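PDB 4R94: initiator protein NS1 from Murine minute virus, which nicks viral DNA at the replication origin through its N-terminal nuclease domain, the part present here, and unwinds DNA with an ATP-driven helicase to initiate viral replication. Local coordinates for residues 40-45 with 163-168; 45-50 with 88-93; 149-154 with 176-181. All coordinates share one frame; numbering follows the deposited sequence.

Contact 1. Residues 40-45 with 163-168; sequences KDIGWN and VQLTPA
K40 and I42 on strand 40-42 meet the chain of 163-165 just before helix 167-179. The contact joins a short two-stranded hairpin to the start of that helix, in the nickase domain of NS1. It lies away from the metal site and the nucleophilic tyrosine.

The polar part rests on K40. Its side chain is fully extended beyond CG and runs across to the other segment. K40 NZ donates a hydrogen bond to the backbone O of Q164, 2.8 Å away. The amine approaches at a C=O...N angle of 138° and sits 29° out of the carbonyl plane. The same NZ forms a salt bridge with E169 OE1, in the first turn of the helix. That oxygen also accepts the backbone N of T166. T166 is the N-cap, and its own side chain caps a backbone N in the first turn. K40 probably offsets the charge of E169.

The apolar part lies beside this bond. I42 and L165 reach toward each other tip to tip, with I42 CD1 4.0 Å from L165 CD2. The same L165 methyl passes K40 CD at 4.2 Å, and the two side chains cross obliquely. V163 adds a looser contact, CG2 to I42 CG1 at 4.4 Å. V163 CG2 is anti to its carbonyl carbon and comes within 3.8 Å of the backbone O of D41.

Strand 40-42 pairs with strand 35-37, through backbone bonds between I42 and V35. The side chain of D41 starts away from the other segment, and its OD1 is hydrogen-bonded to Q36 NE2. I42 and L165 both touch L173 of helix 167-179. I42 also touches Y47, and V163 touches S46, so the loop after the strand continues the packing.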
loop_
_atom_site.group_PDB
_atom_site.type_symbol
_atom_site.label_atom_id
_atom_site.label_comp_id
_atom_site.label_asym_id
_atom_site.label_seq_id
_atom_site.Cartn_x
_atom_site.Cartn_y
_atom_site.Cartn_z
ATOM N N LYS A 40 16.285 6.619 -21.220
ATOM C CA LYS A 40 16.287 6.912 -19.782
ATOM C C LYS A 40 15.556 5.813 -19.021
ATOM O O LYS A 40 14.398 5.532 -19.309
ATOM C CB LYS A 40 15.622 8.256 -19.492
ATOM C CG LYS A 40 16.244 9.446 -20.204
ATOM C CD LYS A 40 15.469 10.711 -19.868
ATOM C CE LYS A 40 16.097 11.941 -20.508
ATOM N NZ LYS A 40 15.352 13.182 -20.144
ATOM N N ASP A 41 16.229 5.205 -18.053
ATOM C CA ASP A 41 15.664 4.077 -17.326
ATOM C C ASP A 41 14.932 4.549 -16.079
ATOM O O ASP A 41 15.517 5.192 -15.212
ATOM C CB ASP A 41 16.756 3.081 -16.941
ATOM C CG ASP A 41 17.269 2.283 -18.128
ATOM O OD1 ASP A 41 16.508 2.100 -19.107
ATOM O OD2 ASP A 41 18.426 1.820 -18.070
ATOM N N ILE A 42 13.652 4.212 -15.993
ATOM C CA ILE A 42 12.843 4.565 -14.840
ATOM C C ILE A 42 12.417 3.276 -14.163
ATOM O O ILE A 42 11.489 2.609 -14.618
ATOM C CB ILE A 42 11.611 5.396 -15.249
ATOM C CG1 ILE A 42 12.037 6.542 -16.172
ATOM C CG2 ILE A 42 10.885 5.927 -14.012
ATOM C CD1 ILE A 42 10.882 7.373 -16.672
ATOM N N GLY A 43 13.128 2.910 -13.101
ATOM C CA GLY A 43 12.882 1.660 -12.416
ATOM C C GLY A 43 11.921 1.851 -11.265
ATOM O O GLY A 43 11.358 2.943 -11.087
ATOM N N TRP A 44 11.756 0.801 -10.476
ATOM C CA TRP A 44 10.777 0.786 -9.392
ATOM C C TRP A 44 11.115 1.841 -8.345
ATOM O O TRP A 44 10.217 2.384 -7.676
ATOM C CB TRP A 44 10.706 -0.598 -8.756
ATOM C CG TRP A 44 11.751 -0.850 -7.711
ATOM C CD1 TRP A 44 12.991 -1.404 -7.902
ATOM C CD2 TRP A 44 11.643 -0.585 -6.309
ATOM N NE1 TRP A 44 13.661 -1.476 -6.706
ATOM C CE2 TRP A 44 12.854 -0.986 -5.711
ATOM C CE3 TRP A 44 10.642 -0.033 -5.500
ATOM C CZ2 TRP A 44 13.091 -0.854 -4.343
ATOM C CZ3 TRP A 44 10.875 0.088 -4.148
ATOM C CH2 TRP A 44 12.093 -0.310 -3.580
ATOM N N ASN A 45 12.408 2.135 -8.212
ATOM C CA ASN A 45 12.889 3.037 -7.182
ATOM C C ASN A 45 13.414 4.349 -7.761
ATOM O O ASN A 45 14.336 4.946 -7.223
ATOM C CB ASN A 45 13.968 2.347 -6.336
ATOM C CG ASN A 45 15.137 1.830 -7.169
ATOM O OD1 ASN A 45 15.266 2.148 -8.351
ATOM N ND2 ASN A 45 16.012 1.050 -6.537
ATOM N N VAL A 163 14.235 10.981 -11.958
ATOM C CA VAL A 163 14.922 10.983 -13.245
ATOM C C VAL A 163 14.595 12.296 -13.946
ATOM O O VAL A 163 13.441 12.703 -13.983
ATOM C CB VAL A 163 14.516 9.787 -14.121
ATOM C CG1 VAL A 163 15.220 9.849 -15.478
ATOM C CG2 VAL A 163 14.832 8.470 -13.410
ATOM N N GLN A 164 15.611 12.980 -14.460
ATOM C CA GLN A 164 15.385 14.210 -15.209
ATOM C C GLN A 164 14.608 13.900 -16.481
ATOM O O GLN A 164 15.084 13.181 -17.357
ATOM C CB GLN A 164 16.718 14.892 -15.537
ATOM C CG GLN A 164 16.594 16.112 -16.442
ATOM C CD GLN A 164 16.725 17.422 -15.686
ATOM O OE1 GLN A 164 16.935 17.436 -14.471
ATOM N NE2 GLN A 164 16.605 18.533 -16.407
ATOM N N LEU A 165 13.397 14.430 -16.577
ATOM C CA LEU A 165 12.537 14.157 -17.720
ATOM C C LEU A 165 12.156 15.433 -18.462
ATOM O O LEU A 165 11.948 16.464 -17.829
ATOM C CB LEU A 165 11.265 13.451 -17.262
ATOM C CG LEU A 165 11.425 12.099 -16.573
ATOM C CD1 LEU A 165 10.080 11.643 -16.040
ATOM C CD2 LEU A 165 11.986 11.083 -17.553
ATOM N N THR A 166 12.044 15.352 -19.785
ATOM C CA THR A 166 11.433 16.426 -20.578
ATOM C C THR A 166 9.936 16.488 -20.285
ATOM O O THR A 166 9.370 15.541 -19.744
ATOM C CB THR A 166 11.631 16.219 -22.090
ATOM O OG1 THR A 166 10.879 15.076 -22.529
ATOM C CG2 THR A 166 13.119 16.047 -22.438
ATOM N N PRO A 167 9.276 17.601 -20.636
ATOM C CA PRO A 167 7.814 17.603 -20.495
ATOM C C PRO A 167 7.132 16.484 -21.284
ATOM O O PRO A 167 6.187 15.874 -20.768
ATOM C CB PRO A 167 7.421 18.989 -21.029
ATOM C CG PRO A 167 8.592 19.841 -20.670
ATOM C CD PRO A 167 9.803 18.951 -20.910
ATOM N N ALA A 168 7.606 16.205 -22.496
ATOM C CA ALA A 168 7.026 15.140 -23.311
ATOM C C ALA A 168 7.165 13.782 -22.622
ATOM O O ALA A 168 6.250 12.953 -22.668
ATOM C CB ALA A 168 7.684 15.110 -24.685
#

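Contact 2. Residues 45-50 with 88-93; sequences NSYKKE and FIFDSL
The loop 45-50 passes across helix 81-104 with K48 CA 6.9 Å from I89 CA, and no hydrogen bond links the two segments. This is loop-on-helix packing in the HUH-type nuclease domain of NS1.

I89 supplies most of the apolar contact from the helix. Its CD1 presses on the loop backbone, 3.6 Å from K48 CA. The E50 side chain crosses that of I89 at about a right angle, with E50 CG 3.9 Å from I89 CD1. CG2, anti to the backbone N of I89, faces the O of Y47 at 3.6 Å. Y47 and F90 supply the aromatic part. Their ring planes are inclined at 48°, and Y47 CD2 lies 3.8 Å from F90 CZ, at the edge of the phenylalanine ring. F90 also stacks on W126, the residue before the metal ligand H127 in sequence. The F90 side chain is about 9 Å from that of H127 and about 14 Å from the magnesium, so it takes no direct part in metal binding.

Q86 OE1 accepts the N of Y47, and N162 OD1 accepts the N of K48. K48 curls back over the loop, and its NZ donates to N45 O at 2.9 Å, with a C=O...N angle of 165°.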
loop_
_atom_site.group_PDB
_atom_site.type_symbol
_atom_site.label_atom_id
_atom_site.label_comp_id
_atom_site.label_asym_id
_atom_site.label_seq_id
_atom_site.Cartn_x
_atom_site.Cartn_y
_atom_site.Cartn_z
ATOM N N ASN A 45 12.408 2.135 -8.212
ATOM C CA ASN A 45 12.889 3.037 -7.182
ATOM C C ASN A 45 13.414 4.349 -7.761
ATOM O O ASN A 45 14.336 4.946 -7.223
ATOM C CB ASN A 45 13.968 2.347 -6.336
ATOM C CG ASN A 45 15.137 1.830 -7.169
ATOM O OD1 ASN A 45 15.266 2.148 -8.351
ATOM N ND2 ASN A 45 16.012 1.050 -6.537
ATOM N N SER A 46 12.814 4.799 -8.860
ATOM C CA SER A 46 13.215 6.059 -9.467
ATOM C C SER A 46 12.280 7.193 -9.074
ATOM O O SER A 46 12.096 8.131 -9.841
ATOM C CB SER A 46 13.248 5.934 -10.996
ATOM O OG SER A 46 14.232 5.004 -11.411
ATOM N N TYR A 47 11.713 7.110 -7.872
ATOM C CA TYR A 47 10.722 8.087 -7.412
ATOM C C TYR A 47 11.083 8.625 -6.034
ATOM O O TYR A 47 10.263 8.619 -5.107
ATOM C CB TYR A 47 9.329 7.437 -7.402
ATOM C CG TYR A 47 8.923 6.903 -8.754
ATOM C CD1 TYR A 47 8.308 7.731 -9.693
ATOM C CD2 TYR A 47 9.168 5.581 -9.105
ATOM C CE1 TYR A 47 7.939 7.260 -10.942
ATOM C CE2 TYR A 47 8.789 5.089 -10.353
ATOM C CZ TYR A 47 8.176 5.937 -11.267
ATOM O OH TYR A 47 7.797 5.462 -12.509
ATOM N N LYS A 48 12.316 9.101 -5.898
ATOM C CA LYS A 48 12.844 9.398 -4.577
ATOM C C LYS A 48 12.924 10.891 -4.269
ATOM O O LYS A 48 13.627 11.290 -3.342
ATOM C CB LYS A 48 14.222 8.738 -4.417
ATOM C CG LYS A 48 14.149 7.207 -4.511
ATOM C CD LYS A 48 15.485 6.526 -4.216
ATOM C CE LYS A 48 16.611 7.093 -5.064
ATOM N NZ LYS A 48 16.438 6.861 -6.530
ATOM N N LYS A 49 12.199 11.719 -5.013
ATOM C CA LYS A 49 12.019 13.102 -4.570
ATOM C C LYS A 49 11.196 13.114 -3.291
ATOM O O LYS A 49 10.178 12.410 -3.173
ATOM C CB LYS A 49 11.332 13.954 -5.641
ATOM C CG LYS A 49 12.161 14.246 -6.859
ATOM C CD LYS A 49 11.509 15.365 -7.666
ATOM C CE LYS A 49 12.385 15.818 -8.818
ATOM N NZ LYS A 49 11.684 16.802 -9.700
ATOM N N GLU A 50 11.651 13.876 -2.303
ATOM C CA GLU A 50 10.841 14.100 -1.120
ATOM C C GLU A 50 10.163 15.446 -1.288
ATOM O O GLU A 50 10.788 16.498 -1.157
ATOM C CB GLU A 50 11.689 14.043 0.152
ATOM C CG GLU A 50 12.182 12.635 0.482
ATOM C CD GLU A 50 13.166 12.624 1.639
ATOM O OE1 GLU A 50 12.722 12.547 2.803
ATOM O OE2 GLU A 50 14.385 12.703 1.378
ATOM N N PHE A 88 9.223 4.234 2.125
ATOM C CA PHE A 88 8.644 5.281 2.975
ATOM C C PHE A 88 7.956 6.355 2.132
ATOM O O PHE A 88 6.844 6.797 2.443
ATOM C CB PHE A 88 9.708 5.948 3.855
ATOM C CG PHE A 88 10.400 5.002 4.786
ATOM C CD1 PHE A 88 9.798 3.800 5.149
ATOM C CD2 PHE A 88 11.652 5.310 5.290
ATOM C CE1 PHE A 88 10.442 2.925 6.004
ATOM C CE2 PHE A 88 12.298 4.437 6.151
ATOM C CZ PHE A 88 11.695 3.250 6.504
ATOM N N ILE A 89 8.632 6.778 1.069
ATOM C CA ILE A 89 8.037 7.708 0.130
ATOM C C ILE A 89 6.755 7.121 -0.469
ATOM O O ILE A 89 5.745 7.791 -0.498
ATOM C CB ILE A 89 9.025 8.087 -0.979
ATOM C CG1 ILE A 89 10.139 8.960 -0.371
ATOM C CG2 ILE A 89 8.304 8.821 -2.115
ATOM C CD1 ILE A 89 11.299 9.232 -1.306
ATOM N N PHE A 90 6.786 5.876 -0.934
ATOM C CA PHE A 90 5.573 5.319 -1.538
ATOM C C PHE A 90 4.434 5.225 -0.519
ATOM O O PHE A 90 3.273 5.428 -0.870
ATOM C CB PHE A 90 5.845 3.945 -2.147
ATOM C CG PHE A 90 6.543 3.984 -3.473
ATOM C CD1 PHE A 90 6.369 5.052 -4.356
ATOM C CD2 PHE A 90 7.368 2.932 -3.853
ATOM C CE1 PHE A 90 7.020 5.069 -5.598
ATOM C CE2 PHE A 90 7.995 2.942 -5.092
ATOM C CZ PHE A 90 7.829 4.008 -5.959
ATOM N N ASP A 91 4.758 4.940 0.742
ATOM C CA ASP A 91 3.706 4.874 1.767
ATOM C C ASP A 91 3.002 6.217 1.854
ATOM O O ASP A 91 1.771 6.280 1.862
ATOM C CB ASP A 91 4.282 4.478 3.130
ATOM C CG ASP A 91 3.212 4.009 4.099
ATOM O OD1 ASP A 91 2.528 3.009 3.787
ATOM O OD2 ASP A 91 3.056 4.651 5.166
ATOM N N SER A 92 3.782 7.297 1.848
ATOM C CA SER A 92 3.173 8.625 1.895
ATOM C C SER A 92 2.341 8.913 0.644
ATOM O O SER A 92 1.264 9.488 0.758
ATOM C CB SER A 92 4.240 9.736 2.112
ATOM O OG SER A 92 5.051 9.976 0.968
ATOM N N LEU A 93 2.826 8.521 -0.539
ATOM C CA LEU A 93 2.112 8.792 -1.784
ATOM C C LEU A 93 0.818 7.984 -1.923
ATOM O O LEU A 93 -0.204 8.519 -2.396
ATOM C CB LEU A 93 3.012 8.523 -2.996
ATOM C CG LEU A 93 4.243 9.431 -3.131
ATOM C CD1 LEU A 93 5.010 8.997 -4.367
ATOM C CD2 LEU A 93 3.874 10.925 -3.205
#

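Contact 3. Residues 149-154 with 176-181; sequences LNVYWS and IAEDNE
N150 on helix 142-160 donates from ND2 to the backbone O of A177 at 3.1 Å. The N-H...O angle is 145°, and the amide nitrogen sits above the carbonyl plane, 52° out of it. This bond meets the end of helix 167-179, which closes in a Schellman motif with E181 as its C' residue. A177 O also accepts the N of W182 there. N150 OD1 takes R146 NH1 and lies 3.2 Å from E181 CA. A water lies 2.8 Å from E178 O and more weakly meets N150 OD1, with more acceptors in reach than protons.

E178 forms the charged part. Its chain bends at chi2 (-141°), which brings OE2 to 3.4 Å from V151 CA. OE2 is also 2.9 Å from S154 OG. R174 joins both groups, with a salt bridge to E178 OE2 and a hydrogen bond from NE to S154 OG.

The close apolar contact is small: S154 CB meets A177 CB at 3.6 Å. The short side chains let the helices come near each other, with the CA atoms of S154 and A177 5.4 Å apart.

The chemistry is thus mainly polar. R174 probably offsets the charge of E178, and N150 ties a helix-terminal carbonyl to the neighbouring helix.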
loop_
_atom_site.group_PDB
_atom_site.type_symbol
_atom_site.label_atom_id
_atom_site.label_comp_id
_atom_site.label_asym_id
_atom_site.label_seq_id
_atom_site.Cartn_x
_atom_site.Cartn_y
_atom_site.Cartn_z
ATOM N N LEU A 149 -8.120 6.658 -8.044
ATOM C CA LEU A 149 -6.859 6.346 -7.401
ATOM C C LEU A 149 -5.731 6.299 -8.420
ATOM O O LEU A 149 -4.640 6.769 -8.131
ATOM C CB LEU A 149 -6.946 5.013 -6.630
ATOM C CG LEU A 149 -7.714 5.073 -5.305
ATOM C CD1 LEU A 149 -7.765 3.670 -4.691
ATOM C CD2 LEU A 149 -7.139 6.105 -4.299
ATOM N N ASN A 150 -5.977 5.737 -9.600
ATOM C CA ASN A 150 -4.922 5.656 -10.605
ATOM C C ASN A 150 -4.589 7.044 -11.140
ATOM O O ASN A 150 -3.430 7.325 -11.440
ATOM C CB ASN A 150 -5.325 4.729 -11.756
ATOM C CG ASN A 150 -4.134 4.023 -12.389
ATOM O OD1 ASN A 150 -4.260 2.907 -12.860
ATOM N ND2 ASN A 150 -2.976 4.661 -12.378
ATOM N N VAL A 151 -5.586 7.921 -11.235
ATOM C CA VAL A 151 -5.297 9.321 -11.618
ATOM C C VAL A 151 -4.329 9.973 -10.639
ATOM O O VAL A 151 -3.290 10.517 -11.042
ATOM C CB VAL A 151 -6.575 10.169 -11.700
ATOM C CG1 VAL A 151 -6.212 11.668 -11.855
ATOM C CG2 VAL A 151 -7.431 9.698 -12.861
ATOM N N TYR A 152 -4.637 9.911 -9.350
ATOM C CA TYR A 152 -3.779 10.561 -8.360
ATOM C C TYR A 152 -2.421 9.878 -8.227
ATOM O O TYR A 152 -1.399 10.551 -8.055
ATOM C CB TYR A 152 -4.474 10.627 -7.002
ATOM C CG TYR A 152 -5.631 11.608 -6.994
ATOM C CD1 TYR A 152 -5.430 12.953 -7.315
ATOM C CD2 TYR A 152 -6.914 11.184 -6.693
ATOM C CE1 TYR A 152 -6.488 13.848 -7.321
ATOM C CE2 TYR A 152 -7.973 12.065 -6.698
ATOM C CZ TYR A 152 -7.759 13.386 -7.013
ATOM O OH TYR A 152 -8.830 14.260 -7.014
ATOM N N TRP A 153 -2.399 8.550 -8.364
ATOM C CA TRP A 153 -1.156 7.794 -8.254
ATOM C C TRP A 153 -0.206 8.178 -9.386
ATOM O O TRP A 153 0.977 8.472 -9.156
ATOM C CB TRP A 153 -1.475 6.283 -8.262
ATOM C CG TRP A 153 -0.318 5.322 -8.173
ATOM C CD1 TRP A 153 -0.052 4.293 -9.042
ATOM C CD2 TRP A 153 0.669 5.227 -7.133
ATOM N NE1 TRP A 153 1.045 3.572 -8.614
ATOM C CE2 TRP A 153 1.514 4.136 -7.451
ATOM C CE3 TRP A 153 0.933 5.968 -5.967
ATOM C CZ2 TRP A 153 2.599 3.764 -6.655
ATOM C CZ3 TRP A 153 2.005 5.589 -5.169
ATOM C CH2 TRP A 153 2.837 4.516 -5.526
ATOM N N SER A 154 -0.729 8.217 -10.606
ATOM C CA SER A 154 0.112 8.557 -11.753
ATOM C C SER A 154 0.592 9.997 -11.617
ATOM O O SER A 154 1.753 10.303 -11.891
ATOM C CB SER A 154 -0.643 8.356 -13.067
ATOM O OG SER A 154 -1.798 9.184 -13.136
ATOM N N ILE A 176 1.393 6.180 -19.360
ATOM C CA ILE A 176 1.749 4.777 -19.154
ATOM C C ILE A 176 1.181 4.286 -17.831
ATOM O O ILE A 176 0.565 3.223 -17.775
ATOM C CB ILE A 176 3.270 4.552 -19.166
ATOM C CG1 ILE A 176 3.819 4.716 -20.588
ATOM C CG2 ILE A 176 3.616 3.160 -18.647
ATOM C CD1 ILE A 176 5.330 4.774 -20.646
ATOM N N ALA A 177 1.356 5.077 -16.775
ATOM C CA ALA A 177 0.906 4.652 -15.449
ATOM C C ALA A 177 -0.614 4.476 -15.393
ATOM O O ALA A 177 -1.122 3.640 -14.638
ATOM C CB ALA A 177 1.369 5.644 -14.400
ATOM N N GLU A 178 -1.332 5.242 -16.210
ATOM C CA GLU A 178 -2.788 5.126 -16.266
ATOM C C GLU A 178 -3.268 4.012 -17.189
ATOM O O GLU A 178 -4.106 3.191 -16.806
ATOM C CB GLU A 178 -3.393 6.451 -16.711
ATOM C CG GLU A 178 -3.090 7.580 -15.767
ATOM C CD GLU A 178 -4.261 8.509 -15.596
ATOM O OE1 GLU A 178 -5.293 8.291 -16.268
ATOM O OE2 GLU A 178 -4.156 9.451 -14.786
ATOM N N ASP A 179 -2.735 3.984 -18.408
ATOM C CA ASP A 179 -3.147 3.004 -19.412
ATOM C C ASP A 179 -2.838 1.583 -18.971
ATOM O O ASP A 179 -3.613 0.658 -19.228
ATOM C CB ASP A 179 -2.469 3.298 -20.756
ATOM C CG ASP A 179 -2.999 4.557 -21.409
ATOM O OD1 ASP A 179 -4.179 4.890 -21.177
ATOM O OD2 ASP A 179 -2.236 5.222 -22.147
ATOM N N ASN A 180 -1.714 1.411 -18.285
ATOM C CA ASN A 180 -1.295 0.103 -17.820
ATOM C C ASN A 180 -1.756 -0.225 -16.400
ATOM O O ASN A 180 -1.280 -1.192 -15.799
ATOM C CB ASN A 180 0.222 -0.026 -17.897
ATOM C CG ASN A 180 0.713 -0.236 -19.318
ATOM O OD1 ASN A 180 0.715 -1.355 -19.824
ATOM N ND2 ASN A 180 1.125 0.834 -19.963
ATOM N N GLU A 181 -2.670 0.594 -15.886
ATOM C CA GLU A 181 -3.342 0.349 -14.616
ATOM C C GLU A 181 -2.376 0.035 -13.487
ATOM O O GLU A 181 -2.357 -1.086 -12.959
ATOM C CB GLU A 181 -4.348 -0.794 -14.767
ATOM C CG GLU A 181 -5.489 -0.454 -15.706
ATOM C CD GLU A 181 -6.667 -1.404 -15.571
ATOM O OE1 GLU A 181 -6.492 -2.540 -15.076
ATOM O OE2 GLU A 181 -7.778 -0.996 -15.957
HETATM O O HOH W 1 -6.356 3.870 -15.310
#

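All three contacts are partly buried, and contact 2 lies nearest the centre of the chain. Contact 1 is the most peripheral, about 22 Å from that centre against about 12 Å for contact 2. Contacts 1 and 3 use opposite ends of helix 167-179. Contact 1 pairs a lysine bond with apolar packing at the start of the helix; contact 3 is mostly polar at its end. Contact 2 is apolar and aromatic across its interface. It shares N45 with contact 1, and W44 O of that contact lies 3.4 Å from F90 CZ. It also meets contact 3 through W153, which packs on F90 and L93. Contact 2 thus touches both others, whereas contacts 1 and 3 do not touch.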